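Local coordinates for protein F420-dependent methylenetetrahydromethanopterin dehydrogenase (Methanopyrus kandleri, PDB 1QV9) that catalyses the reversible, coenzyme F420-dependent reduction of methenyl-tetrahydromethanopterin to methylene-tetrahydromethanopterin, a step in methane formation from carbon dioxide, at residues 194-197 / 198-201; 161-164 / 165-169; 206-209 / 210-214; 23-26 / 27-30. One frame throughout, in Å; residues are numbered along the deposited sequence.

Interaction 1 of 4, residues 194-197 / 198-201; sequences FENP and YAMV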
loop_
_atom_site.group_PDB
_atom_site.type_symbol
_atom_site.label_atom_id
_atom_site.label_comp_id
_atom_site.label_asym_id
_atom_site.label_seq_id
_atom_site.Cartn_x
_atom_site.Cartn_y
_atom_site.Cartn_z
ATOM N N PHE A 194 18.171 8.623 12.863
ATOM C CA PHE A 194 16.985 9.257 12.321
ATOM C C PHE A 194 16.668 10.672 12.754
ATOM O O PHE A 194 16.634 10.978 13.961
ATOM C CB PHE A 194 15.771 8.380 12.675
ATOM C CG PHE A 194 15.858 6.978 12.107
ATOM C CD1 PHE A 194 15.617 6.773 10.762
ATOM C CD2 PHE A 194 16.224 5.887 12.905
ATOM C CE1 PHE A 194 15.744 5.486 10.202
ATOM C CE2 PHE A 194 16.358 4.615 12.366
ATOM C CZ PHE A 194 16.118 4.406 11.014
ATOM N N GLU A 195 16.409 11.534 11.783
ATOM C CA GLU A 195 16.013 12.892 12.123
ATOM C C GLU A 195 14.546 12.896 12.590
ATOM O O GLU A 195 14.179 13.576 13.558
ATOM C CB GLU A 195 16.176 13.803 10.922
ATOM C CG GLU A 195 15.845 15.254 11.302
ATOM C CD GLU A 195 15.992 16.252 10.172
ATOM O OE1 GLU A 195 17.145 16.595 9.806
ATOM O OE2 GLU A 195 14.944 16.703 9.657
ATOM N N ASN A 196 13.697 12.092 11.942
ATOM C CA ASN A 196 12.278 12.038 12.323
ATOM C C ASN A 196 12.087 10.997 13.428
ATOM O O ASN A 196 12.494 9.856 13.289
ATOM C CB ASN A 196 11.469 11.688 11.084
ATOM C CG ASN A 196 10.004 11.691 11.333
ATOM O OD1 ASN A 196 9.292 12.651 11.006
ATOM N ND2 ASN A 196 9.529 10.629 11.921
ATOM N N PRO A 197 11.438 11.377 14.530
ATOM C CA PRO A 197 11.276 10.400 15.595
ATOM C C PRO A 197 10.387 9.199 15.278
ATOM O O PRO A 197 10.659 8.108 15.816
ATOM C CB PRO A 197 10.779 11.251 16.768
ATOM C CG PRO A 197 10.008 12.323 16.127
ATOM C CD PRO A 197 10.808 12.669 14.873
ATOM N N TYR A 198 9.370 9.384 14.433
ATOM C CA TYR A 198 8.504 8.239 14.071
ATOM C C TYR A 198 9.307 7.268 13.202
ATOM O O TYR A 198 9.053 6.061 13.234
ATOM C CB TYR A 198 7.236 8.716 13.386
ATOM C CG TYR A 198 6.393 9.513 14.356
ATOM C CD1 TYR A 198 5.628 8.860 15.331
ATOM C CD2 TYR A 198 6.415 10.916 14.365
ATOM C CE1 TYR A 198 4.904 9.606 16.307
ATOM C CE2 TYR A 198 5.684 11.652 15.332
ATOM C CZ TYR A 198 4.951 10.994 16.282
ATOM O OH TYR A 198 4.276 11.746 17.215
ATOM N N ALA A 199 10.299 7.759 12.447
ATOM C CA ALA A 199 11.139 6.809 11.694
ATOM C C ALA A 199 11.899 5.922 12.695
ATOM O O ALA A 199 12.005 4.717 12.499
ATOM C CB ALA A 199 12.143 7.586 10.776
HETATM N N MSE A 200 12.470 6.515 13.762
HETATM C CA MSE A 200 13.173 5.723 14.753
HETATM C C MSE A 200 12.222 4.693 15.380
HETATM O O MSE A 200 12.583 3.533 15.566
HETATM C CB MSE A 200 13.754 6.611 15.879
HETATM C CG MSE A 200 14.479 5.764 16.905
HETATM SE SE MSE A 200 15.237 6.974 18.295
HETATM C CE MSE A 200 13.582 7.510 19.041
ATOM N N VAL A 201 11.022 5.141 15.730
ATOM C CA VAL A 201 10.079 4.261 16.389
ATOM C C VAL A 201 9.625 3.115 15.474
ATOM O O VAL A 201 9.470 1.944 15.913
ATOM C CB VAL A 201 8.899 5.107 16.917
ATOM C CG1 VAL A 201 7.728 4.248 17.254
ATOM C CG2 VAL A 201 9.393 5.888 18.172
#

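Interaction 2 of 4, residues 161-164 / 165-169; sequences FDEL and IEKAK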
loop_
_atom_site.group_PDB
_atom_site.type_symbol
_atom_site.label_atom_id
_atom_site.label_comp_id
_atom_site.label_asym_id
_atom_site.label_seq_id
_atom_site.Cartn_x
_atom_site.Cartn_y
_atom_site.Cartn_z
ATOM N N PHE A 161 33.707 -1.842 12.748
ATOM C CA PHE A 161 34.831 -2.311 11.957
ATOM C C PHE A 161 35.694 -1.188 11.454
ATOM O O PHE A 161 36.905 -1.369 11.355
ATOM C CB PHE A 161 34.341 -3.209 10.793
ATOM C CG PHE A 161 34.098 -4.620 11.207
ATOM C CD1 PHE A 161 32.821 -5.142 11.201
ATOM C CD2 PHE A 161 35.141 -5.400 11.689
ATOM C CE1 PHE A 161 32.563 -6.436 11.682
ATOM C CE2 PHE A 161 34.905 -6.680 12.175
ATOM C CZ PHE A 161 33.606 -7.205 12.171
ATOM N N ASP A 162 35.112 -0.031 11.161
ATOM C CA ASP A 162 35.925 1.096 10.701
ATOM C C ASP A 162 36.888 1.520 11.835
ATOM O O ASP A 162 38.039 1.866 11.559
ATOM C CB ASP A 162 35.033 2.245 10.257
ATOM C CG ASP A 162 34.593 2.106 8.777
ATOM O OD1 ASP A 162 33.574 2.712 8.395
ATOM O OD2 ASP A 162 35.303 1.415 8.002
ATOM N N GLU A 163 36.423 1.476 13.082
ATOM C CA GLU A 163 37.269 1.812 14.239
ATOM C C GLU A 163 38.427 0.797 14.347
ATOM O O GLU A 163 39.594 1.159 14.566
ATOM C CB GLU A 163 36.429 1.783 15.520
ATOM C CG GLU A 163 37.208 2.084 16.813
ATOM C CD GLU A 163 36.391 1.792 18.077
ATOM O OE1 GLU A 163 35.269 2.328 18.207
ATOM O OE2 GLU A 163 36.872 1.026 18.944
ATOM N N LEU A 164 38.121 -0.488 14.189
ATOM C CA LEU A 164 39.142 -1.528 14.260
ATOM C C LEU A 164 40.161 -1.378 13.110
ATOM O O LEU A 164 41.369 -1.607 13.295
ATOM C CB LEU A 164 38.455 -2.897 14.200
ATOM C CG LEU A 164 39.225 -4.092 14.757
ATOM C CD1 LEU A 164 39.528 -3.892 16.251
ATOM C CD2 LEU A 164 38.387 -5.358 14.527
ATOM N N ILE A 165 39.681 -0.988 11.933
ATOM C CA ILE A 165 40.557 -0.792 10.787
ATOM C C ILE A 165 41.522 0.357 11.078
ATOM O O ILE A 165 42.697 0.269 10.701
ATOM C CB ILE A 165 39.760 -0.511 9.500
ATOM C CG1 ILE A 165 39.158 -1.838 9.013
ATOM C CG2 ILE A 165 40.665 0.109 8.415
ATOM C CD1 ILE A 165 38.070 -1.668 8.022
ATOM N N GLU A 166 41.058 1.413 11.752
ATOM C CA GLU A 166 41.995 2.498 12.039
ATOM C C GLU A 166 43.114 2.013 12.965
ATOM O O GLU A 166 44.285 2.380 12.774
ATOM C CB GLU A 166 41.255 3.709 12.602
ATOM C CG GLU A 166 40.504 4.458 11.499
ATOM C CD GLU A 166 41.397 4.801 10.298
ATOM O OE1 GLU A 166 42.368 5.582 10.475
ATOM O OE2 GLU A 166 41.137 4.296 9.176
ATOM N N LYS A 167 42.770 1.183 13.948
ATOM C CA LYS A 167 43.773 0.619 14.855
ATOM C C LYS A 167 44.696 -0.402 14.164
ATOM O O LYS A 167 45.883 -0.539 14.497
ATOM C CB LYS A 167 43.077 -0.057 16.024
ATOM C CG LYS A 167 42.249 0.930 16.794
ATOM C CD LYS A 167 41.570 0.302 17.971
ATOM C CE LYS A 167 40.792 1.381 18.737
ATOM N NZ LYS A 167 39.939 0.826 19.829
ATOM N N ALA A 168 44.135 -1.160 13.231
ATOM C CA ALA A 168 44.899 -2.153 12.478
ATOM C C ALA A 168 46.030 -1.452 11.720
ATOM O O ALA A 168 47.138 -1.997 11.585
ATOM C CB ALA A 168 43.975 -2.875 11.488
ATOM N N LYS A 169 45.758 -0.242 11.236
ATOM C CA LYS A 169 46.745 0.510 10.468
ATOM C C LYS A 169 47.977 0.850 11.271
ATOM O O LYS A 169 49.065 1.003 10.714
ATOM C CB LYS A 169 46.133 1.788 9.920
ATOM C CG LYS A 169 45.175 1.531 8.780
ATOM C CD LYS A 169 44.568 2.832 8.366
ATOM C CE LYS A 169 43.433 2.633 7.413
ATOM N NZ LYS A 169 42.911 3.972 7.038
HETATM O O HOH W 1 38.602 2.719 8.967
HETATM O O HOH W 2 38.141 -1.037 18.121
#

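Interaction 3 of 4, residues 206-209 / 210-214; sequences ALEI and AENVA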
loop_
_atom_site.group_PDB
_atom_site.type_symbol
_atom_site.label_atom_id
_atom_site.label_comp_id
_atom_site.label_asym_id
_atom_site.label_seq_id
_atom_site.Cartn_x
_atom_site.Cartn_y
_atom_site.Cartn_z
ATOM N N ALA A 206 10.384 -2.581 13.812
ATOM C CA ALA A 206 10.891 -3.578 12.908
ATOM C C ALA A 206 11.913 -4.533 13.549
ATOM O O ALA A 206 11.895 -5.715 13.275
ATOM C CB ALA A 206 11.530 -2.875 11.648
ATOM N N LEU A 207 12.813 -4.020 14.375
ATOM C CA LEU A 207 13.839 -4.841 14.980
ATOM C C LEU A 207 13.211 -5.724 16.052
ATOM O O LEU A 207 13.681 -6.845 16.236
ATOM C CB LEU A 207 14.952 -4.003 15.633
ATOM C CG LEU A 207 15.803 -3.195 14.651
ATOM C CD1 LEU A 207 17.032 -2.655 15.409
ATOM C CD2 LEU A 207 16.323 -4.116 13.513
ATOM N N GLU A 208 12.169 -5.232 16.714
ATOM C CA GLU A 208 11.526 -6.057 17.738
ATOM C C GLU A 208 10.873 -7.232 17.032
ATOM O O GLU A 208 11.024 -8.395 17.459
ATOM C CB GLU A 208 10.487 -5.253 18.530
ATOM C CG GLU A 208 9.790 -6.140 19.577
ATOM C CD GLU A 208 10.689 -6.476 20.742
ATOM O OE1 GLU A 208 10.370 -7.476 21.443
ATOM O OE2 GLU A 208 11.715 -5.779 20.951
ATOM N N ILE A 209 10.149 -6.977 15.935
ATOM C CA ILE A 209 9.497 -8.073 15.225
ATOM C C ILE A 209 10.534 -9.064 14.680
ATOM O O ILE A 209 10.348 -10.276 14.744
ATOM C CB ILE A 209 8.603 -7.520 14.072
ATOM C CG1 ILE A 209 7.454 -6.711 14.668
ATOM C CG2 ILE A 209 8.165 -8.673 13.130
ATOM C CD1 ILE A 209 6.569 -5.997 13.632
ATOM N N ALA A 210 11.619 -8.562 14.098
ATOM C CA ALA A 210 12.674 -9.408 13.592
ATOM C C ALA A 210 13.252 -10.274 14.712
ATOM O O ALA A 210 13.479 -11.446 14.501
ATOM C CB ALA A 210 13.791 -8.531 12.929
ATOM N N GLU A 211 13.510 -9.691 15.885
ATOM C CA GLU A 211 14.047 -10.504 16.976
ATOM C C GLU A 211 13.033 -11.598 17.346
ATOM O O GLU A 211 13.417 -12.766 17.584
ATOM C CB GLU A 211 14.360 -9.613 18.189
ATOM C CG GLU A 211 14.938 -10.413 19.363
ATOM C CD GLU A 211 15.325 -9.541 20.540
ATOM O OE1 GLU A 211 15.562 -10.093 21.644
ATOM O OE2 GLU A 211 15.397 -8.316 20.362
ATOM N N ASN A 212 11.745 -11.252 17.342
ATOM C CA ASN A 212 10.689 -12.232 17.699
ATOM C C ASN A 212 10.516 -13.368 16.696
ATOM O O ASN A 212 10.014 -14.447 17.019
ATOM C CB ASN A 212 9.344 -11.534 17.909
ATOM C CG ASN A 212 9.368 -10.496 19.066
ATOM O OD1 ASN A 212 10.154 -10.599 20.014
ATOM N ND2 ASN A 212 8.495 -9.516 18.975
ATOM N N VAL A 213 10.921 -13.153 15.440
ATOM C CA VAL A 213 10.825 -14.188 14.428
ATOM C C VAL A 213 11.647 -15.414 14.831
ATOM O O VAL A 213 11.241 -16.549 14.564
ATOM C CB VAL A 213 11.359 -13.620 13.073
ATOM C CG1 VAL A 213 11.696 -14.733 12.097
ATOM C CG2 VAL A 213 10.285 -12.725 12.491
ATOM N N ALA A 214 12.783 -15.196 15.481
ATOM C CA ALA A 214 13.630 -16.327 15.848
ATOM C C ALA A 214 12.917 -17.343 16.724
ATOM O O ALA A 214 13.066 -18.557 16.518
ATOM C CB ALA A 214 14.887 -15.838 16.527
HETATM O O HOH W 3 15.631 -6.468 18.618
HETATM O O HOH W 4 14.167 -6.249 21.987
#

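Interaction 4 of 4, residues 23-26 / 27-30; sequences LLDE and RADR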
loop_
_atom_site.group_PDB
_atom_site.type_symbol
_atom_site.label_atom_id
_atom_site.label_comp_id
_atom_site.label_asym_id
_atom_site.label_seq_id
_atom_site.Cartn_x
_atom_site.Cartn_y
_atom_site.Cartn_z
ATOM N N LEU A 23 30.137 -3.862 3.621
ATOM C CA LEU A 23 29.775 -2.607 4.277
ATOM C C LEU A 23 31.009 -1.742 4.508
ATOM O O LEU A 23 30.880 -0.538 4.792
ATOM C CB LEU A 23 29.129 -2.885 5.645
ATOM C CG LEU A 23 27.779 -3.597 5.609
ATOM C CD1 LEU A 23 27.453 -4.060 7.059
ATOM C CD2 LEU A 23 26.702 -2.693 5.046
ATOM N N LEU A 24 32.189 -2.333 4.386
ATOM C CA LEU A 24 33.433 -1.578 4.625
ATOM C C LEU A 24 34.065 -0.957 3.349
ATOM O O LEU A 24 34.986 -0.142 3.437
ATOM C CB LEU A 24 34.437 -2.490 5.333
ATOM C CG LEU A 24 33.847 -3.215 6.551
ATOM C CD1 LEU A 24 34.884 -4.114 7.219
ATOM C CD2 LEU A 24 33.306 -2.153 7.535
ATOM N N ASP A 25 33.577 -1.295 2.160
ATOM C CA ASP A 25 34.194 -0.718 0.935
ATOM C C ASP A 25 33.095 -0.803 -0.125
ATOM O O ASP A 25 33.216 -1.522 -1.148
ATOM C CB ASP A 25 35.399 -1.584 0.580
ATOM C CG ASP A 25 36.204 -1.047 -0.568
ATOM O OD1 ASP A 25 36.064 0.166 -0.898
ATOM O OD2 ASP A 25 36.999 -1.859 -1.110
ATOM N N GLU A 26 32.035 -0.026 0.116
ATOM C CA GLU A 26 30.846 -0.118 -0.690
ATOM C C GLU A 26 30.961 0.100 -2.177
ATOM O O GLU A 26 30.135 -0.410 -2.939
ATOM C CB GLU A 26 29.745 0.775 -0.105
ATOM C CG GLU A 26 30.019 2.294 -0.208
ATOM C CD GLU A 26 30.920 2.845 0.897
ATOM O OE1 GLU A 26 31.019 4.089 0.978
ATOM O OE2 GLU A 26 31.507 2.076 1.682
ATOM N N ARG A 27 31.971 0.843 -2.604
ATOM C CA ARG A 27 32.161 1.088 -4.040
ATOM C C ARG A 27 33.511 0.519 -4.512
ATOM O O ARG A 27 33.936 0.804 -5.635
ATOM C CB ARG A 27 32.088 2.603 -4.340
ATOM C CG ARG A 27 30.682 3.239 -4.174
ATOM C CD ARG A 27 30.760 4.774 -4.267
ATOM N NE ARG A 27 31.928 5.162 -3.489
ATOM C CZ ARG A 27 31.937 5.315 -2.173
ATOM N NH1 ARG A 27 33.081 5.608 -1.571
ATOM N NH2 ARG A 27 30.808 5.255 -1.465
ATOM N N ALA A 28 34.176 -0.263 -3.656
ATOM C CA ALA A 28 35.457 -0.896 -3.968
ATOM C C ALA A 28 36.562 0.100 -4.307
ATOM O O ALA A 28 37.552 -0.276 -4.929
ATOM C CB ALA A 28 35.296 -1.893 -5.130
ATOM N N ASP A 29 36.400 1.346 -3.888
ATOM C CA ASP A 29 37.410 2.360 -4.167
ATOM C C ASP A 29 38.254 2.747 -2.964
ATOM O O ASP A 29 38.982 3.736 -3.011
ATOM C CB ASP A 29 36.776 3.615 -4.805
ATOM C CG ASP A 29 35.596 4.145 -4.020
ATOM O OD1 ASP A 29 35.547 3.890 -2.805
ATOM O OD2 ASP A 29 34.718 4.821 -4.617
ATOM N N ARG A 30 38.180 1.985 -1.874
ATOM C CA ARG A 30 39.012 2.313 -0.724
ATOM C C ARG A 30 40.436 1.849 -0.980
ATOM O O ARG A 30 40.686 0.683 -1.292
ATOM C CB ARG A 30 38.534 1.647 0.566
ATOM C CG ARG A 30 37.515 2.429 1.327
ATOM C CD ARG A 30 37.148 1.720 2.624
ATOM N NE ARG A 30 38.072 1.978 3.734
ATOM C CZ ARG A 30 37.784 1.716 5.005
ATOM N NH1 ARG A 30 38.660 1.993 5.975
ATOM N NH2 ARG A 30 36.611 1.163 5.328
HETATM O O HOH W 5 34.107 2.127 -1.233
#

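Interaction 1 of 4, residues 194-197 / 198-201
Phe194 lays its ring against the first turn of the helix that follows, and its apolar partners are Ala199 and Met200, five and six residues on. CD1 of Phe194 meets the methyl CB of Ala199 at 3.6 Å, while CD2 rests near CA of selenomethionine Met200, also 3.6 Å away. The carbonyl O of Ala199 stands over the centre of one ring face. With CG of Phe194 anti to the carbonyl carbon (chi1 -60°), the ring lies against Ala199 and Met200. Alanine suits the position because a single methyl lets the flat ring come close.

The arrangement is a helix N-terminus: Asn196 holds the N-cap position and Pro197 opens helix 197-223, where a proline ring costs no backbone N-H bond. Asn196 O receives only weak bonds, from Ala199 N at 3.2 Å and Met200 N at 3.4 Å, whereas Val201 N reaches Pro197 O at 3.0 Å in the first sound helical bond.

Partners beyond the turn are numerous. The N-H groups of Glu195 and Asn196 bond to the carboxylate of Glu255 on helix 227-257, and Tyr198 OH bonds to Arg263 of a second subunit, whose Phe278 meets the tyrosine ring edge-to-face.

Interaction 2 of 4, residues 161-164 / 165-169
Lys167 lies alongside Glu163, one turn earlier on the helix, the two chains pointing the same way. The aliphatic part of the lysine runs over the backbone, CG of Lys167 lying 3.5 Å from the carbonyl O of Glu163, and CE then comes beside CG of the glutamate. Both chains are extended beyond CG, but they leave the backbone differently: the CG of Glu163 is anti to its N (chi1 179°) and that of Lys167 anti to its carbonyl carbon (chi1 -61°), and this brings the ends together. Lys167 NZ meets Glu163 OE2 at 3.2 Å in a salt bridge, on the anti side and tilted 29° from the carboxylate plane. Water 2 reinforces the pair, donating to Glu163 OE2 at 2.6 Å and accepting from Lys167 NZ.

A second pair follows: Lys169 NZ bridges to Glu166 OE2 at 2.8 Å on the syn side. Both lysines are shared between two acids, Lys167 having a stronger partner in Asp177 and Lys169 a further one in Asp32. Water 1 donates to both Glu166 OE2 and the carbonyl O of Asp162, tying the bent glutamate chain to the turn before it.

Ile165 lies over the preceding turn, its CG1 3.3 Å from Phe161 O. Apolar residues suit this side, for Phe161, Leu164 and Ile165 all pack on Phe67 of strand 67-71. Asp162 OD1 is hydrogen-bonded to His266. With its i to i+4 backbone bonds and i to i+4 salt bridge, this is an amphipathic helix packed against the parallel sheet of an alpha/beta domain.

Interaction 3 of 4, residues 206-209 / 210-214
Glu208 and Asn212, one turn apart, bring their polar ends together without bonding: Glu208 OE1 and Asn212 OD1, both acceptors as modelled, are 3.4 Å apart, and the carboxylate and amide planes stand at 71°. With CG anti to the backbone N (chi1 178°), Glu208 places CG 3.7 Å from ND2 of Asn212, and the bend at chi2 then turns the carboxylate. Glu208 OE2 is held by a salt bridge to Arg185.

Glu211 holds its chain extended, and water links it back to the preceding turn. Water 3 donates to Glu211 OE2 at 2.6 Å and, weakly, to Leu207 O, a carbonyl that already receives Glu211 N at 2.9 Å. Water 4 lies near Glu208 OE2 and Glu211 OE2, which are 4.5 Å apart; Arg185, paired with Glu208, probably eases their repulsion.

The backbone is satisfied in the helical i to i+4 pattern, as in Asn212 N on Glu208 O at 2.9 Å; Val213 N makes a weaker bond to Ile209 O. Small residues suit close packing, Ala206 on Leu247 of helix 227-257 and Ala210 on Pro121. Ile209 and Asn212 pack on their own counterparts in a third subunit, placing this part of helix 197-223 within the helix bundle and its subunit interface.

Interaction 4 of 4, residues 23-26 / 27-30
The Arg27 guanidinium meets Glu26 OE1 through NH2 at 2.7 Å, the oxygen lying 33° out of the guanidinium plane and the two flat groups nearly perpendicular. At its edge, in plane, sits Asp29 OD2, bonded to Arg27 NE at 3.0 Å, and water 5 lies over one face, toward the rim. Arginine suits the place because its several N-H groups let Glu26, Arg27 and Asp29 form one salt-bridge network; Glu26 OE2 is hydrogen-bonded to His266. The Arg30 guanidinium, by contrast, takes a backbone oxygen at its edge: NH2 bonds Leu24 O at 2.8 Å, in the carbonyl plane on a lone pair.

Residues Asp25 to Ala28 form a type I beta turn, closed by Ala28 N on Asp25 O at 3.0 Å. With CG anti to the backbone N (chi1 -175°), the Asp25 side chain folds across the turn and OD1 accepts Arg30 N at 3.0 Å. Water 5 donates to Asp25 OD1 and Asp29 OD1 while accepting from Arg27 N, bridging the two acids and probably softening their repulsion.

Lys43 of a fourth subunit pairs with Asp25 OD2, and Arg129 of that subunit with Asp29. Within the chain, the loop connects helix 15-19 to strand 33-39, and Leu24 and Arg30 pack on Ile165 of helix 153-169.

How the interactions relate
Along the chain the order is interaction 4, then 2, 1 and 3. Interactions 2 and 4 belong to the alpha/beta domain, with centres about 14 Å apart, and they touch: Arg30 NH2 forms a salt bridge with Asp162 OD2 at 3.0 Å, and Leu24 packs on Phe161, joining the loop before strand 33-39 to helix 153-169. Interactions 1 and 3 share helix 197-223 of the helix bundle, their centres about 18 Å apart, and both touch a third subunit. The two groups lie far apart, interactions 2 and 3 having centres about 30 Å apart on opposite sides of the chain's centre. Interactions 1, 3 and 4 thus all contribute to the hexamer, while interaction 2 stays within its own subunit.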